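Local coordinates for protein O-methyltransferase (Saccharopolyspora spinosa, PDB 4CE0) that probably transfers a methyl group from S-adenosyl-L-methionine to the 4'-hydroxyl of a spinosyn rhamnose, with a bound magnesium ion at its active site, at residues Gly77-Thr82 with Leu179-Leu184; Gly88-Met93 with Val107-Ser112; Asp187-Thr192 with Gln220-Gly225. All blocks are in the same frame, centred on the assembly; numbering follows the deposited sequence.

Three contacts in one Rossmann-like domain illustrate how a cofactor-binding sheet brings distant segments to one pocket. Interaction 1 joins strands 78-82 and 179-184 in the middle of the sheet. Interaction 2, about 9 Å away between centres, is nested along the chain inside the loop that interaction 1 closes, and it packs helix 88-100 on strand 107-111, the neighbour of strand 78-82. Interaction 3 follows both in sequence and pairs helices 189-199 and 219-230; its centre lies about 17 Å from that of interaction 1 and 20 Å from that of interaction 2. All three include a residue that touches S-adenosyl-L-homocysteine, so separate parts of the fold converge on one cofactor pocket.

Interaction 1: residues Gly77-Thr82 with Leu179-Leu184; sequences GDFAET and LAVLRL. With SAH (S-adenosyl-L-homocysteine), chain B.
E81 and R183 lie side by side on two parallel strands in the middle of the Rossmann-like sheet, pointing the same way from the same face. In both, CG stands trans to the main-chain nitrogen (chi1 -171° in E81, -170° in R183), and the extended chains carry their charged ends forward together. R183 NH1 donates to E81 OE2 over 2.9 Å in a salt bridge. The oxygen sits in the guanidinium plane although the two flat groups are turned 67° against each other. R183 also forms salt bridges with D185 and D212, both magnesium ligands, while E81 OE2 lies 2.8 Å from O of S-adenosyl-L-homocysteine, a distance at which one acid probably holds a proton; the pair touches cofactor and metal ligands.

Further back on this face, F79 CD1 rests 3.8 Å from V181 CB, and A180 CB lies at the ring edge. Helices 56-73 and 88-100 pack on the same ring. On the opposite face of the sheet, A80 CB fits against L179 CD2 at 3.5 Å. A beta bulge shifts the register between D78 and F79: D78 O accepts a bond from A180 N at 2.7 Å and a weak second one from V181 N at 3.4 Å.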
loop_
_atom_site.group_PDB
_atom_site.type_symbol
_atom_site.label_atom_id
_atom_site.label_comp_id
_atom_site.label_asym_id
_atom_site.label_seq_id
_atom_site.Cartn_x
_atom_site.Cartn_y
_atom_site.Cartn_z
ATOM N N GLY A 77 -7.813 -22.382 14.468
ATOM C CA GLY A 77 -6.736 -22.957 13.682
ATOM C C GLY A 77 -5.908 -21.942 12.942
ATOM O O GLY A 77 -6.202 -20.756 12.971
ATOM N N ASP A 78 -4.839 -22.435 12.326
ATOM C CA ASP A 78 -3.900 -21.617 11.603
ATOM C C ASP A 78 -4.377 -21.492 10.178
ATOM O O ASP A 78 -5.448 -22.036 9.787
ATOM C CB ASP A 78 -2.513 -22.266 11.621
ATOM C CG ASP A 78 -1.880 -22.254 12.987
ATOM O OD1 ASP A 78 -2.237 -21.385 13.813
ATOM O OD2 ASP A 78 -1.023 -23.138 13.236
ATOM N N PHE A 79 -3.584 -20.788 9.385
ATOM C CA PHE A 79 -3.907 -20.626 7.975
ATOM C C PHE A 79 -2.750 -21.233 7.253
ATOM O O PHE A 79 -1.631 -21.154 7.729
ATOM C CB PHE A 79 -4.008 -19.142 7.586
ATOM C CG PHE A 79 -5.057 -18.371 8.334
ATOM C CD1 PHE A 79 -6.114 -19.002 8.957
ATOM C CD2 PHE A 79 -5.002 -16.994 8.367
ATOM C CE1 PHE A 79 -7.105 -18.255 9.633
ATOM C CE2 PHE A 79 -5.972 -16.251 9.040
ATOM C CZ PHE A 79 -7.024 -16.892 9.677
ATOM N N ALA A 80 -2.989 -21.808 6.093
ATOM C CA ALA A 80 -1.913 -22.379 5.336
ATOM C C ALA A 80 -2.144 -22.195 3.862
ATOM O O ALA A 80 -3.274 -22.396 3.402
ATOM C CB ALA A 80 -1.778 -23.885 5.675
ATOM N N GLU A 81 -1.086 -21.849 3.122
ATOM C CA GLU A 81 -1.140 -21.894 1.656
ATOM C C GLU A 81 -0.065 -22.811 1.091
ATOM O O GLU A 81 1.131 -22.672 1.380
ATOM C CB GLU A 81 -1.068 -20.510 0.979
ATOM C CG GLU A 81 -1.349 -20.592 -0.577
ATOM C CD GLU A 81 -1.066 -19.318 -1.330
ATOM O OE1 GLU A 81 -0.035 -18.666 -1.009
ATOM O OE2 GLU A 81 -1.861 -18.969 -2.253
ATOM N N THR A 82 -0.524 -23.760 0.282
ATOM C CA THR A 82 0.349 -24.685 -0.404
ATOM C C THR A 82 0.474 -24.188 -1.809
ATOM O O THR A 82 -0.411 -24.412 -2.663
ATOM C CB THR A 82 -0.125 -26.175 -0.331
ATOM O OG1 THR A 82 -1.459 -26.346 -0.846
ATOM C CG2 THR A 82 -0.092 -26.650 1.089
ATOM N N LEU A 179 -6.119 -26.212 11.171
ATOM C CA LEU A 179 -6.227 -25.170 10.186
ATOM C C LEU A 179 -7.647 -24.691 10.202
ATOM O O LEU A 179 -8.579 -25.490 10.295
ATOM C CB LEU A 179 -5.882 -25.713 8.785
ATOM C CG LEU A 179 -4.411 -26.082 8.514
ATOM C CD1 LEU A 179 -4.234 -26.812 7.176
ATOM C CD2 LEU A 179 -3.550 -24.849 8.544
ATOM N N ALA A 180 -7.806 -23.381 10.076
ATOM C CA ALA A 180 -9.109 -22.788 9.847
ATOM C C ALA A 180 -9.276 -22.432 8.381
ATOM O O ALA A 180 -10.401 -22.318 7.883
ATOM C CB ALA A 180 -9.264 -21.541 10.701
ATOM N N VAL A 181 -8.161 -22.194 7.695
ATOM C CA VAL A 181 -8.196 -21.903 6.260
ATOM C C VAL A 181 -7.078 -22.663 5.556
ATOM O O VAL A 181 -5.951 -22.662 5.987
ATOM C CB VAL A 181 -8.063 -20.362 5.966
ATOM C CG1 VAL A 181 -7.897 -20.077 4.472
ATOM C CG2 VAL A 181 -9.206 -19.587 6.555
ATOM N N LEU A 182 -7.402 -23.300 4.447
ATOM C CA LEU A 182 -6.430 -24.084 3.694
ATOM C C LEU A 182 -6.542 -23.629 2.263
ATOM O O LEU A 182 -7.582 -23.832 1.621
ATOM C CB LEU A 182 -6.729 -25.598 3.828
ATOM C CG LEU A 182 -5.981 -26.542 2.871
ATOM C CD1 LEU A 182 -4.467 -26.415 3.088
ATOM C CD2 LEU A 182 -6.452 -28.014 3.016
ATOM N N ARG A 183 -5.502 -22.952 1.778
ATOM C CA ARG A 183 -5.493 -22.425 0.415
ATOM C C ARG A 183 -4.555 -23.257 -0.463
ATOM O O ARG A 183 -3.393 -23.442 -0.127
ATOM C CB ARG A 183 -5.122 -20.947 0.394
ATOM C CG ARG A 183 -5.326 -20.295 -0.965
ATOM C CD ARG A 183 -5.075 -18.771 -0.972
ATOM N NE ARG A 183 -5.888 -18.292 -2.060
ATOM C CZ ARG A 183 -5.537 -18.309 -3.337
ATOM N NH1 ARG A 183 -4.297 -18.641 -3.706
ATOM N NH2 ARG A 183 -6.436 -17.935 -4.235
ATOM N N LEU A 184 -5.097 -23.808 -1.552
ATOM C CA LEU A 184 -4.327 -24.663 -2.479
ATOM C C LEU A 184 -4.068 -23.886 -3.747
ATOM O O LEU A 184 -5.005 -23.425 -4.425
ATOM C CB LEU A 184 -5.064 -25.937 -2.815
ATOM C CG LEU A 184 -4.929 -27.120 -1.869
ATOM C CD1 LEU A 184 -5.455 -26.803 -0.500
ATOM C CD2 LEU A 184 -5.684 -28.271 -2.467
HETATM N N SAH B . 0.796 -15.891 -6.528
HETATM C CA SAH B . 0.362 -17.287 -6.358
HETATM C CB SAH B . 1.440 -18.340 -6.433
HETATM C CG SAH B . 1.241 -19.852 -6.534
HETATM S SD SAH B . 2.293 -20.338 -7.935
HETATM C C SAH B . -0.124 -17.176 -4.969
HETATM O O SAH B . -0.285 -18.236 -4.387
HETATM O OXT SAH B . -0.286 -15.839 -4.666
HETATM C "C5'" SAH B . 2.565 -22.115 -7.605
HETATM C "C4'" SAH B . 3.524 -22.403 -6.440
HETATM O "O4'" SAH B . 3.394 -23.741 -6.008
HETATM C "C3'" SAH B . 5.008 -22.236 -6.781
HETATM O "O3'" SAH B . 5.548 -21.297 -5.875
HETATM C "C2'" SAH B . 5.660 -23.619 -6.651
HETATM O "O2'" SAH B . 7.024 -23.689 -6.183
HETATM C "C1'" SAH B . 4.665 -24.319 -5.721
HETATM N N9 SAH B . 4.539 -25.790 -5.858
HETATM C C8 SAH B . 3.781 -26.443 -6.807
HETATM N N7 SAH B . 3.867 -27.758 -6.567
HETATM C C5 SAH B . 4.625 -27.962 -5.468
HETATM C C6 SAH B . 5.042 -29.105 -4.783
HETATM N N6 SAH B . 4.673 -30.321 -5.182
HETATM N N1 SAH B . 5.854 -28.984 -3.680
HETATM C C2 SAH B . 6.249 -27.747 -3.214
HETATM N N3 SAH B . 5.856 -26.632 -3.918
HETATM C C4 SAH B . 5.032 -26.724 -4.998
#

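Interaction 2: residues Gly88-Met93 with Val107-Ser112; sequences GACIFM and VWVVDS. With SAH (S-adenosyl-L-homocysteine), chain B.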
loop_
_atom_site.group_PDB
_atom_site.type_symbol
_atom_site.label_atom_id
_atom_site.label_comp_id
_atom_site.label_asym_id
_atom_site.label_seq_id
_atom_site.Cartn_x
_atom_site.Cartn_y
_atom_site.Cartn_z
ATOM N N GLY A 88 2.542 -13.382 -1.790
ATOM C CA GLY A 88 1.553 -12.328 -1.688
ATOM C C GLY A 88 0.279 -12.719 -0.962
ATOM O O GLY A 88 -0.218 -11.984 -0.101
ATOM N N ALA A 89 -0.260 -13.872 -1.311
ATOM C CA ALA A 89 -1.484 -14.340 -0.672
ATOM C C ALA A 89 -1.258 -14.598 0.808
ATOM O O ALA A 89 -2.106 -14.310 1.636
ATOM C CB ALA A 89 -1.991 -15.585 -1.357
ATOM N N CYS A 90 -0.111 -15.180 1.138
ATOM C CA CYS A 90 0.243 -15.402 2.525
ATOM C C CYS A 90 0.497 -14.114 3.272
ATOM O O CYS A 90 0.125 -13.982 4.446
ATOM C CB CYS A 90 1.494 -16.262 2.587
ATOM S SG CYS A 90 1.180 -17.991 2.140
ATOM N N ILE A 91 1.163 -13.172 2.622
ATOM C CA ILE A 91 1.303 -11.828 3.215
ATOM C C ILE A 91 -0.075 -11.260 3.561
ATOM O O ILE A 91 -0.290 -10.731 4.668
ATOM C CB ILE A 91 2.064 -10.883 2.289
ATOM C CG1 ILE A 91 3.521 -11.333 2.184
ATOM C CG2 ILE A 91 2.073 -9.445 2.809
ATOM C CD1 ILE A 91 4.242 -10.750 1.020
ATOM N N PHE A 92 -1.014 -11.401 2.633
ATOM C CA PHE A 92 -2.352 -10.903 2.870
ATOM C C PHE A 92 -3.025 -11.551 4.068
ATOM O O PHE A 92 -3.566 -10.853 4.905
ATOM C CB PHE A 92 -3.245 -11.061 1.643
ATOM C CG PHE A 92 -4.571 -10.422 1.811
ATOM C CD1 PHE A 92 -4.676 -9.025 1.817
ATOM C CD2 PHE A 92 -5.712 -11.194 2.008
ATOM C CE1 PHE A 92 -5.904 -8.420 1.982
ATOM C CE2 PHE A 92 -6.943 -10.606 2.181
ATOM C CZ PHE A 92 -7.044 -9.202 2.157
ATOM N N MET A 93 -2.951 -12.877 4.187
ATOM C CA MET A 93 -3.567 -13.527 5.345
ATOM C C MET A 93 -2.931 -13.009 6.634
ATOM O O MET A 93 -3.612 -12.771 7.633
ATOM C CB MET A 93 -3.423 -15.052 5.265
ATOM C CG MET A 93 -4.096 -15.644 4.090
ATOM S SD MET A 93 -4.201 -17.437 4.181
ATOM C CE MET A 93 -2.567 -17.836 3.666
ATOM N N VAL A 107 0.390 -18.302 10.174
ATOM C CA VAL A 107 0.259 -18.420 8.720
ATOM C C VAL A 107 1.415 -19.279 8.265
ATOM O O VAL A 107 2.588 -18.901 8.455
ATOM C CB VAL A 107 0.294 -17.024 8.009
ATOM C CG1 VAL A 107 0.235 -17.171 6.464
ATOM C CG2 VAL A 107 -0.858 -16.151 8.513
ATOM N N TRP A 108 1.085 -20.454 7.732
ATOM C CA TRP A 108 2.063 -21.385 7.205
ATOM C C TRP A 108 2.288 -21.162 5.731
ATOM O O TRP A 108 1.363 -21.206 4.912
ATOM C CB TRP A 108 1.635 -22.837 7.448
ATOM C CG TRP A 108 1.580 -23.171 8.895
ATOM C CD1 TRP A 108 0.532 -22.974 9.770
ATOM C CD2 TRP A 108 2.633 -23.755 9.644
ATOM N NE1 TRP A 108 0.894 -23.411 11.035
ATOM C CE2 TRP A 108 2.187 -23.878 10.980
ATOM C CE3 TRP A 108 3.936 -24.164 9.323
ATOM C CZ2 TRP A 108 2.988 -24.436 11.980
ATOM C CZ3 TRP A 108 4.728 -24.699 10.324
ATOM C CH2 TRP A 108 4.250 -24.823 11.635
ATOM N N VAL A 109 3.543 -20.940 5.397
ATOM C CA VAL A 109 3.911 -20.576 4.047
ATOM C C VAL A 109 4.618 -21.783 3.502
ATOM O O VAL A 109 5.803 -22.015 3.812
ATOM C CB VAL A 109 4.835 -19.353 4.049
ATOM C CG1 VAL A 109 5.278 -18.987 2.616
ATOM C CG2 VAL A 109 4.150 -18.201 4.735
ATOM N N VAL A 110 3.881 -22.560 2.705
ATOM C CA VAL A 110 4.314 -23.900 2.337
ATOM C C VAL A 110 4.600 -24.007 0.853
ATOM O O VAL A 110 3.700 -23.892 0.010
ATOM C CB VAL A 110 3.253 -24.980 2.676
ATOM C CG1 VAL A 110 3.875 -26.346 2.595
ATOM C CG2 VAL A 110 2.580 -24.748 4.025
ATOM N N ASP A 111 5.850 -24.292 0.534
ATOM C CA ASP A 111 6.277 -24.285 -0.845
ATOM C C ASP A 111 7.581 -25.052 -1.000
ATOM O O ASP A 111 8.267 -25.338 -0.012
ATOM C CB ASP A 111 6.475 -22.841 -1.302
ATOM C CG ASP A 111 6.435 -22.701 -2.814
ATOM O OD1 ASP A 111 7.450 -23.021 -3.478
ATOM O OD2 ASP A 111 5.398 -22.249 -3.334
ATOM N N SER A 112 7.940 -25.375 -2.238
ATOM C CA SER A 112 9.296 -25.876 -2.503
ATOM C C SER A 112 10.321 -24.739 -2.426
ATOM O O SER A 112 11.464 -24.959 -2.058
ATOM C CB SER A 112 9.378 -26.477 -3.895
ATOM O OG SER A 112 9.150 -25.456 -4.834
HETATM N N SAH B . 0.796 -15.891 -6.528
HETATM C CA SAH B . 0.362 -17.287 -6.358
HETATM C CB SAH B . 1.440 -18.340 -6.433
HETATM C CG SAH B . 1.241 -19.852 -6.534
HETATM S SD SAH B . 2.293 -20.338 -7.935
HETATM C C SAH B . -0.124 -17.176 -4.969
HETATM O O SAH B . -0.285 -18.236 -4.387
HETATM O OXT SAH B . -0.286 -15.839 -4.666
HETATM C "C5'" SAH B . 2.565 -22.115 -7.605
HETATM C "C4'" SAH B . 3.524 -22.403 -6.440
HETATM O "O4'" SAH B . 3.394 -23.741 -6.008
HETATM C "C3'" SAH B . 5.008 -22.236 -6.781
HETATM O "O3'" SAH B . 5.548 -21.297 -5.875
HETATM C "C2'" SAH B . 5.660 -23.619 -6.651
HETATM O "O2'" SAH B . 7.024 -23.689 -6.183
HETATM C "C1'" SAH B . 4.665 -24.319 -5.721
HETATM N N9 SAH B . 4.539 -25.790 -5.858
HETATM C C8 SAH B . 3.781 -26.443 -6.807
HETATM N N7 SAH B . 3.867 -27.758 -6.567
HETATM C C5 SAH B . 4.625 -27.962 -5.468
HETATM C C6 SAH B . 5.042 -29.105 -4.783
HETATM N N6 SAH B . 4.673 -30.321 -5.182
HETATM N N1 SAH B . 5.854 -28.984 -3.680
HETATM C C2 SAH B . 6.249 -27.747 -3.214
HETATM N N3 SAH B . 5.856 -26.632 -3.918
HETATM C C4 SAH B . 5.032 -26.724 -4.998
#
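The beta-alpha-beta unit of strand 78-82, helix 88-100 and strand 107-111 is packed together where C90 and M93 of the helix settle on V107 and V109 of the second strand. Helix and strand run almost exactly antiparallel (174°), their axes 8.8 Å apart at closest approach, as expected of a crossover helix lying on its sheet. No hydrogen bond crosses the contact; its side chains meet through apolar atoms. C90 straddles the two valines: its CB and SG both meet V109 CG2, the CB at 3.9 Å, while its carbonyl O lies 3.8 Å from V107 CG1. That methyl stands trans to the V107 nitrogen (chi1 177°), which leaves it facing the helix, and M93, bent at its last torsion, brings CE to within 4.0 Å of it.

Beyond this packing the strand ends in the cofactor site. The D111 carboxylate receives both ribose hydroxyls of S-adenosyl-L-homocysteine, O2' on OD1 at 2.8 Å and O3' on OD2 at 2.7 Å, the ribose grip that class I methyltransferases commonly place at the end of their second strand. Backbone amides of F113 and V84 also donate to this carboxylate and hold it in position. The next residue meets the base, S112 N donating a bent bond to adenine N3 at 3.0 Å.

Around the contact, strand 107-111 runs between strands 78-82 and 160-164. W108 points away from the helix, its NE1 bonded to D78, while I91 and F92 touch helix 6-16.

Interaction 3: residues Asp187-Thr192 with Gln220-Gly225; sequences DLYEST and QDAVKG. With SAH (S-adenosyl-L-homocysteine), chain B.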
loop_
_atom_site.group_PDB
_atom_site.type_symbol
_atom_site.label_atom_id
_atom_site.label_comp_id
_atom_site.label_asym_id
_atom_site.label_seq_id
_atom_site.Cartn_x
_atom_site.Cartn_y
_atom_site.Cartn_z
ATOM N N ASP A 187 -0.691 -25.955 -9.007
ATOM C CA ASP A 187 -1.521 -26.251 -10.162
ATOM C C ASP A 187 -1.678 -27.749 -10.453
ATOM O O ASP A 187 -2.705 -28.188 -10.963
ATOM C CB ASP A 187 -0.919 -25.561 -11.374
ATOM C CG ASP A 187 -0.976 -24.048 -11.258
ATOM O OD1 ASP A 187 -2.088 -23.517 -11.014
ATOM O OD2 ASP A 187 0.082 -23.396 -11.381
ATOM N N LEU A 188 -0.663 -28.530 -10.132
ATOM C CA LEU A 188 -0.617 -29.914 -10.575
ATOM C C LEU A 188 -1.598 -30.777 -9.804
ATOM O O LEU A 188 -1.983 -30.459 -8.678
ATOM C CB LEU A 188 0.795 -30.461 -10.398
ATOM C CG LEU A 188 1.915 -29.535 -10.892
ATOM C CD1 LEU A 188 3.281 -30.211 -10.765
ATOM C CD2 LEU A 188 1.667 -29.164 -12.322
ATOM N N TYR A 189 -1.976 -31.884 -10.424
ATOM C CA TYR A 189 -2.736 -32.924 -9.767
ATOM C C TYR A 189 -2.063 -33.377 -8.486
ATOM O O TYR A 189 -2.674 -33.378 -7.394
ATOM C CB TYR A 189 -2.861 -34.120 -10.720
ATOM C CG TYR A 189 -3.665 -35.250 -10.137
ATOM C CD1 TYR A 189 -3.090 -36.172 -9.274
ATOM C CD2 TYR A 189 -5.005 -35.378 -10.435
ATOM C CE1 TYR A 189 -3.840 -37.187 -8.729
ATOM C CE2 TYR A 189 -5.760 -36.375 -9.910
ATOM C CZ TYR A 189 -5.186 -37.289 -9.061
ATOM O OH TYR A 189 -5.967 -38.302 -8.542
ATOM N N GLU A 190 -0.799 -33.768 -8.595
ATOM C CA GLU A 190 -0.077 -34.294 -7.425
ATOM C C GLU A 190 0.032 -33.297 -6.260
ATOM O O GLU A 190 -0.105 -33.680 -5.086
ATOM C CB GLU A 190 1.330 -34.756 -7.817
ATOM C CG GLU A 190 1.336 -35.949 -8.775
ATOM C CD GLU A 190 0.644 -37.190 -8.212
ATOM O OE1 GLU A 190 0.796 -37.482 -6.999
ATOM O OE2 GLU A 190 -0.048 -37.878 -8.998
ATOM N N SER A 191 0.304 -32.037 -6.593
ATOM C CA SER A 191 0.433 -30.977 -5.602
ATOM C C SER A 191 -0.886 -30.802 -4.855
ATOM O O SER A 191 -0.924 -30.753 -3.620
ATOM C CB SER A 191 0.801 -29.661 -6.287
ATOM O OG SER A 191 2.021 -29.780 -7.000
ATOM N N THR A 192 -1.970 -30.738 -5.628
ATOM C CA THR A 192 -3.313 -30.578 -5.085
ATOM C C THR A 192 -3.684 -31.784 -4.231
ATOM O O THR A 192 -4.143 -31.632 -3.091
ATOM C CB THR A 192 -4.356 -30.396 -6.226
ATOM O OG1 THR A 192 -3.947 -29.319 -7.069
ATOM C CG2 THR A 192 -5.723 -30.114 -5.671
ATOM N N GLN A 220 -8.568 -29.882 -10.810
ATOM C CA GLN A 220 -10.002 -30.217 -10.694
ATOM C C GLN A 220 -10.229 -31.725 -10.471
ATOM O O GLN A 220 -11.028 -32.166 -9.618
ATOM C CB GLN A 220 -10.714 -29.758 -11.970
ATOM C CG GLN A 220 -12.209 -29.738 -11.889
ATOM C CD GLN A 220 -12.837 -29.257 -13.175
ATOM O OE1 GLN A 220 -12.714 -28.093 -13.540
ATOM N NE2 GLN A 220 -13.495 -30.161 -13.884
ATOM N N ASP A 221 -9.510 -32.509 -11.254
ATOM C CA ASP A 221 -9.495 -33.948 -11.112
ATOM C C ASP A 221 -9.033 -34.414 -9.734
ATOM O O ASP A 221 -9.608 -35.342 -9.177
ATOM C CB ASP A 221 -8.677 -34.556 -12.250
ATOM C CG ASP A 221 -9.430 -34.502 -13.609
ATOM O OD1 ASP A 221 -10.533 -33.893 -13.693
ATOM O OD2 ASP A 221 -8.919 -35.065 -14.601
ATOM N N ALA A 222 -8.026 -33.761 -9.152
ATOM C CA ALA A 222 -7.634 -34.107 -7.800
ATOM C C ALA A 222 -8.741 -33.805 -6.796
ATOM O O ALA A 222 -8.991 -34.592 -5.891
ATOM C CB ALA A 222 -6.332 -33.406 -7.395
ATOM N N VAL A 223 -9.378 -32.647 -6.940
ATOM C CA VAL A 223 -10.375 -32.194 -5.981
ATOM C C VAL A 223 -11.595 -33.112 -6.009
ATOM O O VAL A 223 -12.086 -33.562 -4.976
ATOM C CB VAL A 223 -10.816 -30.742 -6.295
ATOM C CG1 VAL A 223 -11.946 -30.328 -5.382
ATOM C CG2 VAL A 223 -9.612 -29.744 -6.208
ATOM N N LYS A 224 -12.095 -33.385 -7.205
ATOM C CA LYS A 224 -13.184 -34.331 -7.340
ATOM C C LYS A 224 -12.729 -35.746 -6.889
ATOM O O LYS A 224 -13.442 -36.431 -6.144
ATOM C CB LYS A 224 -13.725 -34.296 -8.778
ATOM C CG LYS A 224 -14.428 -32.963 -9.096
ATOM C CD LYS A 224 -14.717 -32.746 -10.578
ATOM C CE LYS A 224 -15.637 -33.820 -11.129
ATOM N NZ LYS A 224 -17.081 -33.431 -11.125
ATOM N N GLY A 225 -11.536 -36.173 -7.288
ATOM C CA GLY A 225 -11.073 -37.502 -6.907
ATOM C C GLY A 225 -10.928 -37.601 -5.397
ATOM O O GLY A 225 -11.317 -38.584 -4.783
HETATM N N SAH B . 0.796 -15.891 -6.528
HETATM C CA SAH B . 0.362 -17.287 -6.358
HETATM C CB SAH B . 1.440 -18.340 -6.433
HETATM C CG SAH B . 1.241 -19.852 -6.534
HETATM S SD SAH B . 2.293 -20.338 -7.935
HETATM C C SAH B . -0.124 -17.176 -4.969
HETATM O O SAH B . -0.285 -18.236 -4.387
HETATM O OXT SAH B . -0.286 -15.839 -4.666
HETATM C "C5'" SAH B . 2.565 -22.115 -7.605
HETATM C "C4'" SAH B . 3.524 -22.403 -6.440
HETATM O "O4'" SAH B . 3.394 -23.741 -6.008
HETATM C "C3'" SAH B . 5.008 -22.236 -6.781
HETATM O "O3'" SAH B . 5.548 -21.297 -5.875
HETATM C "C2'" SAH B . 5.660 -23.619 -6.651
HETATM O "O2'" SAH B . 7.024 -23.689 -6.183
HETATM C "C1'" SAH B . 4.665 -24.319 -5.721
HETATM N N9 SAH B . 4.539 -25.790 -5.858
HETATM C C8 SAH B . 3.781 -26.443 -6.807
HETATM N N7 SAH B . 3.867 -27.758 -6.567
HETATM C C5 SAH B . 4.625 -27.962 -5.468
HETATM C C6 SAH B . 5.042 -29.105 -4.783
HETATM N N6 SAH B . 4.673 -30.321 -5.182
HETATM N N1 SAH B . 5.854 -28.984 -3.680
HETATM C C2 SAH B . 6.249 -27.747 -3.214
HETATM N N3 SAH B . 5.856 -26.632 -3.918
HETATM C C4 SAH B . 5.032 -26.724 -4.998
#
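Y189 and A222, with CA atoms 5.4 Å apart, mark the closest backbone approach between the first turn of helix 189-199 and the early part of helix 219-230. The tyrosine swings its ring across the gap with CG trans to the main-chain nitrogen (chi1 -179°). A222 places its CB over one face of that ring, 4.1 Å from the centroid and 21° off the normal, a CH-pi contact displaced toward the rim. The same ring slides along the backbone of the second helix, CE2 coming 3.5 Å from A222 N, with D221 CB close by.

One turn further on, T192 offers its methyl rather than its hydroxyl: CG2 touches A222 CB at 3.8 Å and V223 CG2 just beyond. The hydroxyl turns back to the start of its own helix, where OG1 donates to L188 O at 2.8 Å. T192 N donates to the same oxygen at 3.1 Å, approaching from the opposite face of the carbonyl plane, so two bonds grip the carbonyl of the N-cap residue. S191 instead serves the cofactor, its OG donating to adenine N7 at 2.8 Å.

No hydrogen bond passes between the two segments. T192 N and OG1 both donate to L188 O, and the join rests on methyl groups, a ring face and the ring's contact with the A222 backbone, so cohesion depends on close fit rather than on directional bonds.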